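Side-chain contacts in methanol--corrinoid protein co-methyltransferase (PDB 2I2X), which transfers the methyl group of methanol to the cob(I)amide cofactor carried by its partner MtaC in methanogenesis from methanol: residues V163-G168 with E197-D202; T201-I206 with T212-D217; V256-G261 with T280-T285. All blocks are in the same frame, centred on the assembly; numbering follows the deposited sequence.

In the fold
All three contacts belong to the TIM-barrel part of the subunit. Interactions 1 and 2 follow each other on helix 181-210, share Thr-201 and Asp-202, and have centres about 10 Å apart. Asp-217 OD2 ties them together, lying 2.7 Å from Trp-200 NE1 and 2.7 Å from Ser-165 OG, both probable hydrogen bonds. Interaction 3 is centred about 11 Å from interaction 2 and about 13 Å from interaction 1; Tyr-258 OH packs 3.5 Å from Gly-216 CA. Interaction 1 holds Glu-164, a ligand of zinc and potassium, and the Val-163 side chain is about 7 Å from the corrinoid, whereas the Tyr-258 side chain is about 12 Å from the zinc ion.

Interaction 1 of 3, residues V163-G168 with E197-D202; sequences VESMGG and ELIWTD. With ZN (zinc ion), chain Q; K (potassium ion), chain S.
Ile-199 carries CG1 between its backbone N and carbonyl carbon (chi1 63°) and then runs on extended (chi2 175°), which sends CD1 out from the helix to the Ser-165 side chain. Ser-165 has turned OG into the equivalent position (chi1 59°), and the methyl meets both atoms of this short side chain, with Ile-199 CD1 3.4 Å from Ser-165 OG and 3.5 Å from Ser-165 CB. The contact is van der Waals in kind. The polar need of the hydroxyl is met elsewhere, by a hydrogen bond to Asp-217.

The second meeting is between Val-163 and Trp-200, whose side chains pass each other in opposite directions. Val-163 CG1 approaches the indole obliquely at its six-membered ring and comes to 3.7 Å from Trp-200 CZ2. The same methyl is a looser neighbour of Ile-199, at 4.5 Å between Val-163 CG1 and Ile-199 CD1. Trp-200 NE1 also bonds to the carboxylate of Asp-217, so one buried carboxylate takes a hydrogen bond from each segment, which should help hold the indole and the serine hydroxyl in their orientations.

Between Val-163 and Ser-165, the CB of Glu-164 points away from the helix, and its carboxylate bridges two metals. OE1 of Glu-164 binds the zinc ion at 2.1 Å, while OE2 of Glu-164 binds the potassium ion at 2.4 Å. Cys-220 and Cys-269 join it on zinc, and Glu-86 and Glu-313 on potassium. The metal ligand is thus flanked in sequence by two residues packed against helix 181-210. The loop itself follows strand 160-163 and leads into helix 169-176, with helices 143-155 and 240-259 supplying further neighbours to the buried contact.

Interaction 2 of 3, residues T201-I206 with T212-D217; sequences TDISKI and TISAGD
Ser-214 lays its hydroxymethyl group against the backbone and side chain of Ser-204, on the surface of helix 181-210 that faces the strand. The CB of Ser-214 sits 3.9 Å from Ser-204 CA and 3.6 Å from Ser-204 OG, near enough for the two small side chains to meet through carbon as well as oxygen. With OG anti to its own backbone N (chi1 175°), Ser-214 brings the hydroxyl to Ser-204, and Ser-214 OG donates a hydrogen bond of 3.0 Å to Ser-204 OG.

Ser-204 OG accepts this bond and gives its own O-H to the carbonyl of Trp-200, one turn earlier in the helix. It lies beside the backbone N (chi1 -62°) and has a further weak bond to Ala-260 O. The two hydroxyls form a short hydrogen-bond chain that ends on the helix backbone. With an alanine in place of Ser-204, the Ser-214 hydroxyl would probably be left without its acceptor on the helix, and the side-chain bond to Trp-200 O would be lost as well.

This is the returning half of a beta-alpha-beta crossover in the TIM barrel: strand 160-163 leads through helices 169-176 and 181-210 into strand 213-216, which is parallel to it and next to it in the sheet. The close approach of helix and strand is made where both carry a serine, with the CA atoms of Ser-204 and Ser-214 5.2 Å apart. Ile-203 adds an apolar border, its CG2 4.1 Å from Ser-214 OG, and also reaches Phe-150 of helix 143-155. Ile-213 and Ala-215 have backbone hydrogen bonding with Leu-161 of strand 160-163, and at the end of the segment Asp-217 forms a salt bridge to Arg-253 of helix 240-259.

Interaction 3 of 3, residues V256-G261 with T280-T285; sequences VAYEAG and TGMPMT
Sulfur-aromatic contacts join Tyr-258 to two methionines of the loop after helix 273-280. The sulfur of Met-282 approaches obliquely near the root of the ring, where Met-282 SD is 3.6 Å from Tyr-258 CD1 and 3.9 Å from Tyr-258 CB. The Met-282 chain is extended beyond CG, and it runs alongside the tyrosine with the opposite sense. At the other end of the phenol, Met-284 SD stands 3.8 Å from Tyr-258 OH, again obliquely to the ring. Both are Met-aromatic contacts, one at the start and one at the tip of the same side chain.

A CH-pi contact accompanies the second of them. The Met-284 chain is bent at chi2 (-72°) and again at chi3, a course that lays CE over one face of the ring. Met-284 CE is 4.2 Å from the centroid of the Tyr-258 ring and 25° off its normal, with Tyr-258 CZ 3.9 Å from CE. Ala-257 CB also lies over a face of the ring, offset toward the rim.

Apolar packing completes the cluster: Thr-280 CG2 touches Tyr-258 CB at 4.0 Å. The hydroxyl on the other branch of Thr-280 is bonded to Val-276 O in the preceding helical turn.

Each segment also has a local turn motif. Thr-280 OG1 accepts from Met-282 N at 3.1 Å, an ST turn just after helix 273-280. Helix 240-259 ends in a Schellman motif with Gly-261, at positive phi, as its C-prime residue. Through its Met-aromatic cluster, Tyr-258 joins this Schellman-capped C-terminal end of helix 240-259 to the loop between helix 273-280 and strand 285-287 of the TIM barrel.

Interaction 1 of 3, residues V163-G168 with E197-D202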
ATOM      1  N   VAL A 163      -8.176 -11.282  20.815  1.00  8.30           N
ATOM      2  CA  VAL A 163      -7.146 -12.302  20.632  1.00  8.11           C
ATOM      3  C   VAL A 163      -7.557 -13.061  19.396  1.00  8.38           C
ATOM      4  O   VAL A 163      -8.731 -13.095  19.068  1.00  7.58           O
ATOM      5  CB  VAL A 163      -7.047 -13.313  21.845  1.00  8.37           C
ATOM      6  CG1 VAL A 163      -8.397 -13.841  22.247  1.00  5.71           C
ATOM      7  CG2 VAL A 163      -6.129 -14.500  21.503  1.00  6.81           C
ATOM      8  N   GLU A 164      -6.596 -13.660  18.718  1.00  8.88           N
ATOM      9  CA  GLU A 164      -6.894 -14.650  17.693  1.00 10.80           C
ATOM     10  C   GLU A 164      -6.617 -16.022  18.302  1.00 10.56           C
ATOM     11  O   GLU A 164      -5.480 -16.487  18.276  1.00 10.67           O
ATOM     12  CB  GLU A 164      -5.981 -14.459  16.489  1.00 10.47           C
ATOM     13  CG  GLU A 164      -5.660 -13.032  16.240  1.00 15.30           C
ATOM     14  CD  GLU A 164      -5.556 -12.705  14.771  1.00 20.53           C
ATOM     15  OE1 GLU A 164      -5.609 -13.614  13.933  1.00 22.34           O
ATOM     16  OE2 GLU A 164      -5.405 -11.517  14.431  1.00 24.60           O
ATOM     17  N   SER A 165      -7.633 -16.654  18.868  1.00 10.66           N
ATOM     18  CA  SER A 165      -7.386 -17.848  19.687  1.00 11.22           C
ATOM     19  C   SER A 165      -7.259 -19.165  18.902  1.00 11.77           C
ATOM     20  O   SER A 165      -7.748 -19.271  17.787  1.00 12.30           O
ATOM     21  CB  SER A 165      -8.361 -17.946  20.858  1.00 10.49           C
ATOM     22  OG  SER A 165      -9.704 -17.996  20.444  1.00 11.29           O
ATOM     23  N   MET A 166      -6.587 -20.147  19.500  1.00 12.20           N
ATOM     24  CA  MET A 166      -6.129 -21.331  18.802  1.00 12.51           C
ATOM     25  C   MET A 166      -6.944 -22.617  19.077  1.00 12.46           C
ATOM     26  O   MET A 166      -6.581 -23.711  18.610  1.00 11.59           O
ATOM     27  CB  MET A 166      -4.667 -21.594  19.165  1.00 13.08           C
ATOM     28  CG  MET A 166      -3.648 -20.526  18.807  1.00 15.71           C
ATOM     29  SD  MET A 166      -1.978 -20.979  19.455  1.00 22.08           S
ATOM     30  CE  MET A 166      -2.252 -21.150  21.232  1.00 17.47           C
ATOM     31  N   GLY A 167      -8.039 -22.511  19.821  1.00 12.70           N
ATOM     32  CA  GLY A 167      -8.872 -23.704  20.065  1.00 13.13           C
ATOM     33  C   GLY A 167      -9.179 -24.497  18.796  1.00 13.06           C
ATOM     34  O   GLY A 167      -9.734 -23.961  17.836  1.00 13.04           O
ATOM     35  N   GLY A 168      -8.813 -25.769  18.785  1.00 13.05           N
ATOM     36  CA  GLY A 168      -9.118 -26.638  17.649  1.00 13.45           C
ATOM     37  C   GLY A 168      -8.125 -26.545  16.490  1.00 14.34           C
ATOM     38  O   GLY A 168      -8.284 -27.223  15.464  1.00 15.08           O
ATOM     39  N   GLU A 197     -15.597 -20.321  24.814  1.00 13.52           N
ATOM     40  CA  GLU A 197     -16.338 -19.997  26.027  1.00 13.66           C
ATOM     41  C   GLU A 197     -15.482 -19.831  27.297  1.00 12.80           C
ATOM     42  O   GLU A 197     -15.780 -18.979  28.117  1.00 12.19           O
ATOM     43  CB  GLU A 197     -17.475 -20.969  26.260  1.00 14.05           C
ATOM     44  CG  GLU A 197     -18.296 -20.577  27.481  1.00 18.65           C
ATOM     45  CD  GLU A 197     -19.109 -21.703  28.050  1.00 22.87           C
ATOM     46  OE1 GLU A 197     -20.010 -21.388  28.852  1.00 23.86           O
ATOM     47  OE2 GLU A 197     -18.854 -22.886  27.687  1.00 25.78           O
ATOM     48  N   LEU A 198     -14.419 -20.619  27.435  1.00 12.81           N
ATOM     49  CA  LEU A 198     -13.508 -20.507  28.573  1.00 13.41           C
ATOM     50  C   LEU A 198     -12.904 -19.117  28.572  1.00 13.60           C
ATOM     51  O   LEU A 198     -13.126 -18.306  29.482  1.00 14.74           O
ATOM     52  CB  LEU A 198     -12.367 -21.522  28.442  1.00 13.72           C
ATOM     53  CG  LEU A 198     -11.561 -22.134  29.611  1.00 14.68           C
ATOM     54  CD1 LEU A 198     -10.090 -22.232  29.225  1.00 13.62           C
ATOM     55  CD2 LEU A 198     -11.702 -21.429  30.959  1.00 13.99           C
ATOM     56  N   ILE A 199     -12.157 -18.825  27.519  1.00 12.95           N
ATOM     57  CA  ILE A 199     -11.373 -17.594  27.471  1.00 12.02           C
ATOM     58  C   ILE A 199     -12.208 -16.309  27.480  1.00 11.59           C
ATOM     59  O   ILE A 199     -11.860 -15.346  28.174  1.00 10.87           O
ATOM     60  CB  ILE A 199     -10.381 -17.637  26.306  1.00 12.06           C
ATOM     61  CG1 ILE A 199     -11.128 -17.724  24.973  1.00 11.60           C
ATOM     62  CG2 ILE A 199      -9.452 -18.843  26.480  1.00 10.60           C
ATOM     63  CD1 ILE A 199     -10.230 -17.642  23.786  1.00 15.25           C
ATOM     64  N   TRP A 200     -13.326 -16.300  26.755  1.00 11.27           N
ATOM     65  CA  TRP A 200     -14.116 -15.070  26.667  1.00 11.53           C
ATOM     66  C   TRP A 200     -14.885 -14.712  27.945  1.00 12.20           C
ATOM     67  O   TRP A 200     -15.179 -13.547  28.193  1.00 12.64           O
ATOM     68  CB  TRP A 200     -14.957 -15.017  25.378  1.00 11.38           C
ATOM     69  CG  TRP A 200     -14.023 -14.674  24.210  1.00 10.87           C
ATOM     70  CD1 TRP A 200     -13.489 -15.549  23.284  1.00  9.74           C
ATOM     71  CD2 TRP A 200     -13.446 -13.388  23.928  1.00  7.20           C
ATOM     72  NE1 TRP A 200     -12.632 -14.874  22.443  1.00 10.54           N
ATOM     73  CE2 TRP A 200     -12.588 -13.551  22.815  1.00  8.38           C
ATOM     74  CE3 TRP A 200     -13.594 -12.113  24.493  1.00  6.76           C
ATOM     75  CZ2 TRP A 200     -11.879 -12.479  22.251  1.00  7.43           C
ATOM     76  CZ3 TRP A 200     -12.887 -11.032  23.923  1.00  6.75           C
ATOM     77  CH2 TRP A 200     -12.043 -11.231  22.817  1.00  6.80           C
ATOM     78  N   THR A 201     -15.169 -15.717  28.776  1.00 12.26           N
ATOM     79  CA  THR A 201     -15.752 -15.483  30.070  1.00 10.99           C
ATOM     80  C   THR A 201     -14.742 -14.745  30.919  1.00 11.22           C
ATOM     81  O   THR A 201     -15.054 -13.737  31.541  1.00 11.96           O
ATOM     82  CB  THR A 201     -16.122 -16.820  30.711  1.00 11.57           C
ATOM     83  OG1 THR A 201     -17.136 -17.440  29.898  1.00 11.67           O
ATOM     84  CG2 THR A 201     -16.619 -16.629  32.175  1.00  7.68           C
ATOM     85  N   ASP A 202     -13.519 -15.234  30.941  1.00 11.05           N
ATOM     86  CA  ASP A 202     -12.486 -14.558  31.672  1.00 11.42           C
ATOM     87  C   ASP A 202     -12.135 -13.192  31.079  1.00 12.21           C
ATOM     88  O   ASP A 202     -11.973 -12.227  31.849  1.00 12.53           O
ATOM     89  CB  ASP A 202     -11.254 -15.428  31.739  1.00 11.95           C
ATOM     90  CG  ASP A 202     -11.449 -16.647  32.605  1.00 13.03           C
ATOM     91  OD1 ASP A 202     -12.325 -16.634  33.517  1.00 16.92           O
ATOM     92  OD2 ASP A 202     -10.720 -17.629  32.359  1.00 13.03           O
TER
HETATM   93 ZN    ZN Q 501      -5.854 -12.987  11.920  1.00 20.92          ZN
HETATM   94  K     K S 511      -3.956 -10.936  12.577  0.70 23.46           K

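Interaction 2 of 3, residues T201-I206 with T212-D217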
ATOM      1  N   THR A 201     -15.169 -15.717  28.776  1.00 12.26           N
ATOM      2  CA  THR A 201     -15.752 -15.483  30.070  1.00 10.99           C
ATOM      3  C   THR A 201     -14.742 -14.745  30.919  1.00 11.22           C
ATOM      4  O   THR A 201     -15.054 -13.737  31.541  1.00 11.96           O
ATOM      5  CB  THR A 201     -16.122 -16.820  30.711  1.00 11.57           C
ATOM      6  OG1 THR A 201     -17.136 -17.440  29.898  1.00 11.67           O
ATOM      7  CG2 THR A 201     -16.619 -16.629  32.175  1.00  7.68           C
ATOM      8  N   ASP A 202     -13.519 -15.234  30.941  1.00 11.05           N
ATOM      9  CA  ASP A 202     -12.486 -14.558  31.672  1.00 11.42           C
ATOM     10  C   ASP A 202     -12.135 -13.192  31.079  1.00 12.21           C
ATOM     11  O   ASP A 202     -11.973 -12.227  31.849  1.00 12.53           O
ATOM     12  CB  ASP A 202     -11.254 -15.428  31.739  1.00 11.95           C
ATOM     13  CG  ASP A 202     -11.449 -16.647  32.605  1.00 13.03           C
ATOM     14  OD1 ASP A 202     -12.325 -16.634  33.517  1.00 16.92           O
ATOM     15  OD2 ASP A 202     -10.720 -17.629  32.359  1.00 13.03           O
ATOM     16  N   ILE A 203     -12.033 -13.095  29.738  1.00 12.22           N
ATOM     17  CA  ILE A 203     -11.664 -11.809  29.097  1.00 11.88           C
ATOM     18  C   ILE A 203     -12.665 -10.711  29.446  1.00 12.31           C
ATOM     19  O   ILE A 203     -12.272  -9.630  29.852  1.00 11.47           O
ATOM     20  CB  ILE A 203     -11.438 -11.896  27.575  1.00 10.83           C
ATOM     21  CG1 ILE A 203     -10.164 -12.695  27.287  1.00 10.76           C
ATOM     22  CG2 ILE A 203     -11.284 -10.501  27.009  1.00 10.09           C
ATOM     23  CD1 ILE A 203     -10.146 -13.472  25.968  1.00  6.26           C
ATOM     24  N   SER A 204     -13.949 -11.026  29.333  1.00 13.86           N
ATOM     25  CA  SER A 204     -15.030 -10.091  29.662  1.00 15.79           C
ATOM     26  C   SER A 204     -15.026  -9.628  31.129  1.00 16.59           C
ATOM     27  O   SER A 204     -15.164  -8.433  31.424  1.00 15.81           O
ATOM     28  CB  SER A 204     -16.358 -10.736  29.318  1.00 15.80           C
ATOM     29  OG  SER A 204     -16.421 -11.004  27.922  1.00 18.12           O
ATOM     30  N   LYS A 205     -14.851 -10.585  32.041  1.00 18.01           N
ATOM     31  CA  LYS A 205     -14.649 -10.294  33.463  1.00 19.06           C
ATOM     32  C   LYS A 205     -13.560  -9.198  33.649  1.00 18.85           C
ATOM     33  O   LYS A 205     -13.739  -8.211  34.395  1.00 18.59           O
ATOM     34  CB  LYS A 205     -14.244 -11.587  34.153  1.00 19.39           C
ATOM     35  CG  LYS A 205     -14.842 -11.786  35.487  1.00 23.17           C
ATOM     36  CD  LYS A 205     -15.392 -13.216  35.622  1.00 28.22           C
ATOM     37  CE  LYS A 205     -14.342 -14.225  36.137  1.00 31.95           C
ATOM     38  NZ  LYS A 205     -14.994 -15.549  36.454  1.00 33.11           N
ATOM     39  N   ILE A 206     -12.445  -9.362  32.952  1.00 18.47           N
ATOM     40  CA  ILE A 206     -11.357  -8.391  33.019  1.00 18.92           C
ATOM     41  C   ILE A 206     -11.730  -7.027  32.432  1.00 19.63           C
ATOM     42  O   ILE A 206     -11.408  -5.979  33.012  1.00 19.87           O
ATOM     43  CB  ILE A 206     -10.089  -8.948  32.366  1.00 18.97           C
ATOM     44  CG1 ILE A 206      -9.494 -10.043  33.270  1.00 16.86           C
ATOM     45  CG2 ILE A 206      -9.066  -7.830  32.082  1.00 18.11           C
ATOM     46  CD1 ILE A 206      -8.592 -11.018  32.536  1.00 15.28           C
ATOM     47  N   THR A 212     -12.812  -1.438  30.367  1.00 15.79           N
ATOM     48  CA  THR A 212     -12.489  -1.468  28.953  1.00 14.91           C
ATOM     49  C   THR A 212     -13.489  -2.304  28.142  1.00 14.50           C
ATOM     50  O   THR A 212     -14.557  -2.688  28.630  1.00 13.62           O
ATOM     51  CB  THR A 212     -11.067  -1.944  28.717  1.00 15.51           C
ATOM     52  OG1 THR A 212     -10.935  -3.306  29.173  1.00 16.31           O
ATOM     53  CG2 THR A 212     -10.068  -1.002  29.434  1.00 14.20           C
ATOM     54  N   ILE A 213     -13.160  -2.576  26.885  1.00 13.84           N
ATOM     55  CA  ILE A 213     -14.121  -3.295  26.073  1.00 13.02           C
ATOM     56  C   ILE A 213     -13.697  -4.680  25.664  1.00 12.12           C
ATOM     57  O   ILE A 213     -12.626  -4.876  25.126  1.00 12.30           O
ATOM     58  CB  ILE A 213     -14.684  -2.423  24.933  1.00 13.68           C
ATOM     59  CG1 ILE A 213     -15.903  -1.675  25.522  1.00 14.87           C
ATOM     60  CG2 ILE A 213     -15.102  -3.289  23.724  1.00 11.30           C
ATOM     61  CD1 ILE A 213     -15.905  -0.244  25.258  1.00 16.88           C
ATOM     62  N   SER A 214     -14.546  -5.647  25.971  1.00 10.80           N
ATOM     63  CA  SER A 214     -14.327  -7.006  25.523  1.00 10.10           C
ATOM     64  C   SER A 214     -14.796  -7.034  24.068  1.00  9.43           C
ATOM     65  O   SER A 214     -15.998  -7.053  23.796  1.00  9.59           O
ATOM     66  CB  SER A 214     -15.118  -7.975  26.414  1.00  9.86           C
ATOM     67  OG  SER A 214     -15.027  -9.300  25.949  1.00 11.14           O
ATOM     68  N   ALA A 215     -13.858  -6.994  23.131  1.00  8.25           N
ATOM     69  CA  ALA A 215     -14.219  -6.708  21.759  1.00  7.70           C
ATOM     70  C   ALA A 215     -14.634  -7.928  20.910  1.00  7.15           C
ATOM     71  O   ALA A 215     -15.711  -7.930  20.323  1.00  6.95           O
ATOM     72  CB  ALA A 215     -13.134  -5.880  21.082  1.00  7.55           C
ATOM     73  N   GLY A 216     -13.788  -8.952  20.843  1.00  7.11           N
ATOM     74  CA  GLY A 216     -14.123 -10.191  20.134  1.00  6.96           C
ATOM     75  C   GLY A 216     -12.902 -10.832  19.494  1.00  7.59           C
ATOM     76  O   GLY A 216     -11.818 -10.249  19.501  1.00  7.68           O
ATOM     77  N   ASP A 217     -13.118 -12.011  18.912  1.00  7.80           N
ATOM     78  CA  ASP A 217     -12.095 -12.981  18.457  1.00  8.03           C
ATOM     79  C   ASP A 217     -12.219 -13.125  16.929  1.00  7.42           C
ATOM     80  O   ASP A 217     -12.878 -12.315  16.282  1.00  7.92           O
ATOM     81  CB  ASP A 217     -12.427 -14.334  19.115  1.00  8.41           C
ATOM     82  CG  ASP A 217     -11.219 -15.232  19.311  1.00  9.52           C
ATOM     83  OD1 ASP A 217     -10.528 -15.582  18.336  1.00 10.73           O
ATOM     84  OD2 ASP A 217     -10.990 -15.640  20.465  1.00 13.06           O
TER

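Interaction 3 of 3, residues V256-G261 with T280-T285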
ATOM      1  N   VAL A 256     -19.439 -17.326  19.860  1.00  7.68           N
ATOM      2  CA  VAL A 256     -19.312 -17.637  21.288  1.00  7.39           C
ATOM      3  C   VAL A 256     -18.765 -16.471  22.128  1.00  8.03           C
ATOM      4  O   VAL A 256     -19.253 -16.218  23.241  1.00  8.70           O
ATOM      5  CB  VAL A 256     -18.472 -18.961  21.551  1.00  7.65           C
ATOM      6  CG1 VAL A 256     -18.213 -19.160  23.014  1.00  6.48           C
ATOM      7  CG2 VAL A 256     -19.169 -20.189  20.981  1.00  4.61           C
ATOM      8  N   ALA A 257     -17.762 -15.768  21.601  1.00  7.96           N
ATOM      9  CA  ALA A 257     -17.214 -14.587  22.259  1.00  7.90           C
ATOM     10  C   ALA A 257     -18.324 -13.642  22.765  1.00  7.91           C
ATOM     11  O   ALA A 257     -18.279 -13.146  23.903  1.00  7.19           O
ATOM     12  CB  ALA A 257     -16.278 -13.867  21.312  1.00  7.84           C
ATOM     13  N   TYR A 258     -19.325 -13.428  21.917  1.00  8.05           N
ATOM     14  CA  TYR A 258     -20.405 -12.474  22.199  1.00  8.58           C
ATOM     15  C   TYR A 258     -21.391 -13.085  23.201  1.00  8.93           C
ATOM     16  O   TYR A 258     -21.803 -12.435  24.175  1.00  8.27           O
ATOM     17  CB  TYR A 258     -21.044 -11.992  20.867  1.00  8.83           C
ATOM     18  CG  TYR A 258     -19.922 -11.511  19.958  1.00  9.73           C
ATOM     19  CD1 TYR A 258     -19.299 -10.258  20.166  1.00  9.17           C
ATOM     20  CD2 TYR A 258     -19.378 -12.362  19.002  1.00  8.63           C
ATOM     21  CE1 TYR A 258     -18.203  -9.865  19.398  1.00  9.23           C
ATOM     22  CE2 TYR A 258     -18.301 -11.983  18.250  1.00  9.15           C
ATOM     23  CZ  TYR A 258     -17.716 -10.737  18.439  1.00 11.04           C
ATOM     24  OH  TYR A 258     -16.634 -10.401  17.645  1.00 11.20           O
ATOM     25  N   GLU A 259     -21.715 -14.360  22.984  1.00  9.48           N
ATOM     26  CA  GLU A 259     -22.515 -15.125  23.936  1.00  9.39           C
ATOM     27  C   GLU A 259     -21.887 -15.015  25.307  1.00  9.49           C
ATOM     28  O   GLU A 259     -22.581 -14.872  26.296  1.00  9.81           O
ATOM     29  CB  GLU A 259     -22.637 -16.582  23.472  1.00  8.66           C
ATOM     30  CG  GLU A 259     -23.656 -16.704  22.357  1.00  9.74           C
ATOM     31  CD  GLU A 259     -23.702 -18.046  21.667  1.00 12.04           C
ATOM     32  OE1 GLU A 259     -22.705 -18.809  21.723  1.00 12.41           O
ATOM     33  OE2 GLU A 259     -24.752 -18.328  21.037  1.00 12.51           O
ATOM     34  N   ALA A 260     -20.556 -15.017  25.350  1.00  9.71           N
ATOM     35  CA  ALA A 260     -19.848 -15.090  26.612  1.00  9.68           C
ATOM     36  C   ALA A 260     -19.421 -13.737  27.105  1.00  9.87           C
ATOM     37  O   ALA A 260     -18.583 -13.632  27.992  1.00 10.42           O
ATOM     38  CB  ALA A 260     -18.638 -16.024  26.502  1.00  9.22           C
ATOM     39  N   GLY A 261     -19.948 -12.687  26.504  1.00 10.48           N
ATOM     40  CA  GLY A 261     -19.754 -11.381  27.097  1.00 11.10           C
ATOM     41  C   GLY A 261     -19.082 -10.306  26.289  1.00 11.09           C
ATOM     42  O   GLY A 261     -19.100  -9.166  26.730  1.00 12.64           O
ATOM     43  N   THR A 280     -26.043 -11.000  16.119  1.00  8.24           N
ATOM     44  CA  THR A 280     -25.873 -10.244  17.364  1.00  8.49           C
ATOM     45  C   THR A 280     -26.302  -8.775  17.323  1.00  8.64           C
ATOM     46  O   THR A 280     -26.593  -8.185  18.383  1.00  8.95           O
ATOM     47  CB  THR A 280     -24.401 -10.240  17.828  1.00  8.57           C
ATOM     48  OG1 THR A 280     -23.603  -9.580  16.846  1.00  9.11           O
ATOM     49  CG2 THR A 280     -23.860 -11.655  18.030  1.00  8.53           C
ATOM     50  N   GLY A 281     -26.291  -8.164  16.137  1.00  7.61           N
ATOM     51  CA  GLY A 281     -26.560  -6.724  16.035  1.00  6.89           C
ATOM     52  C   GLY A 281     -25.419  -5.903  16.594  1.00  7.22           C
ATOM     53  O   GLY A 281     -25.580  -4.711  16.882  1.00  7.19           O
ATOM     54  N   MET A 282     -24.262  -6.549  16.746  1.00  7.26           N
ATOM     55  CA  MET A 282     -23.062  -5.921  17.281  1.00  7.51           C
ATOM     56  C   MET A 282     -22.135  -5.483  16.145  1.00  7.69           C
ATOM     57  O   MET A 282     -22.179  -6.082  15.040  1.00  8.21           O
ATOM     58  CB  MET A 282     -22.328  -6.884  18.202  1.00  7.05           C
ATOM     59  CG  MET A 282     -22.969  -6.963  19.566  1.00  8.40           C
ATOM     60  SD  MET A 282     -22.394  -8.380  20.505  1.00  8.35           S
ATOM     61  CE  MET A 282     -23.311  -8.188  22.015  1.00  8.94           C
ATOM     62  N   PRO A 283     -21.317  -4.440  16.393  1.00  6.61           N
ATOM     63  CA  PRO A 283     -20.461  -3.927  15.359  1.00  7.13           C
ATOM     64  C   PRO A 283     -19.259  -4.831  15.080  1.00  7.20           C
ATOM     65  O   PRO A 283     -18.809  -5.557  15.985  1.00  7.20           O
ATOM     66  CB  PRO A 283     -20.009  -2.574  15.931  1.00  6.79           C
ATOM     67  CG  PRO A 283     -19.942  -2.833  17.359  1.00  7.39           C
ATOM     68  CD  PRO A 283     -21.184  -3.643  17.621  1.00  7.14           C
ATOM     69  N   MET A 284     -18.732  -4.754  13.847  1.00  6.34           N
ATOM     70  CA  MET A 284     -17.626  -5.617  13.415  1.00  5.94           C
ATOM     71  C   MET A 284     -16.641  -4.848  12.532  1.00  6.66           C
ATOM     72  O   MET A 284     -17.039  -4.048  11.695  1.00  6.39           O
ATOM     73  CB  MET A 284     -18.146  -6.810  12.631  1.00  4.24           C
ATOM     74  CG  MET A 284     -19.152  -7.677  13.374  1.00  5.87           C
ATOM     75  SD  MET A 284     -18.418  -8.685  14.700  1.00  5.20           S
ATOM     76  CE  MET A 284     -19.756  -8.630  15.905  1.00  9.50           C
ATOM     77  N   THR A 285     -15.349  -5.098  12.733  1.00  7.09           N
ATOM     78  CA  THR A 285     -14.355  -4.685  11.773  1.00  7.35           C
ATOM     79  C   THR A 285     -14.248  -5.693  10.634  1.00  7.33           C
ATOM     80  O   THR A 285     -14.405  -6.902  10.845  1.00  7.04           O
ATOM     81  CB  THR A 285     -13.011  -4.534  12.448  1.00  7.02           C
ATOM     82  OG1 THR A 285     -13.184  -3.685  13.580  1.00  9.89           O
ATOM     83  CG2 THR A 285     -12.016  -3.900  11.521  1.00  5.60           C
TER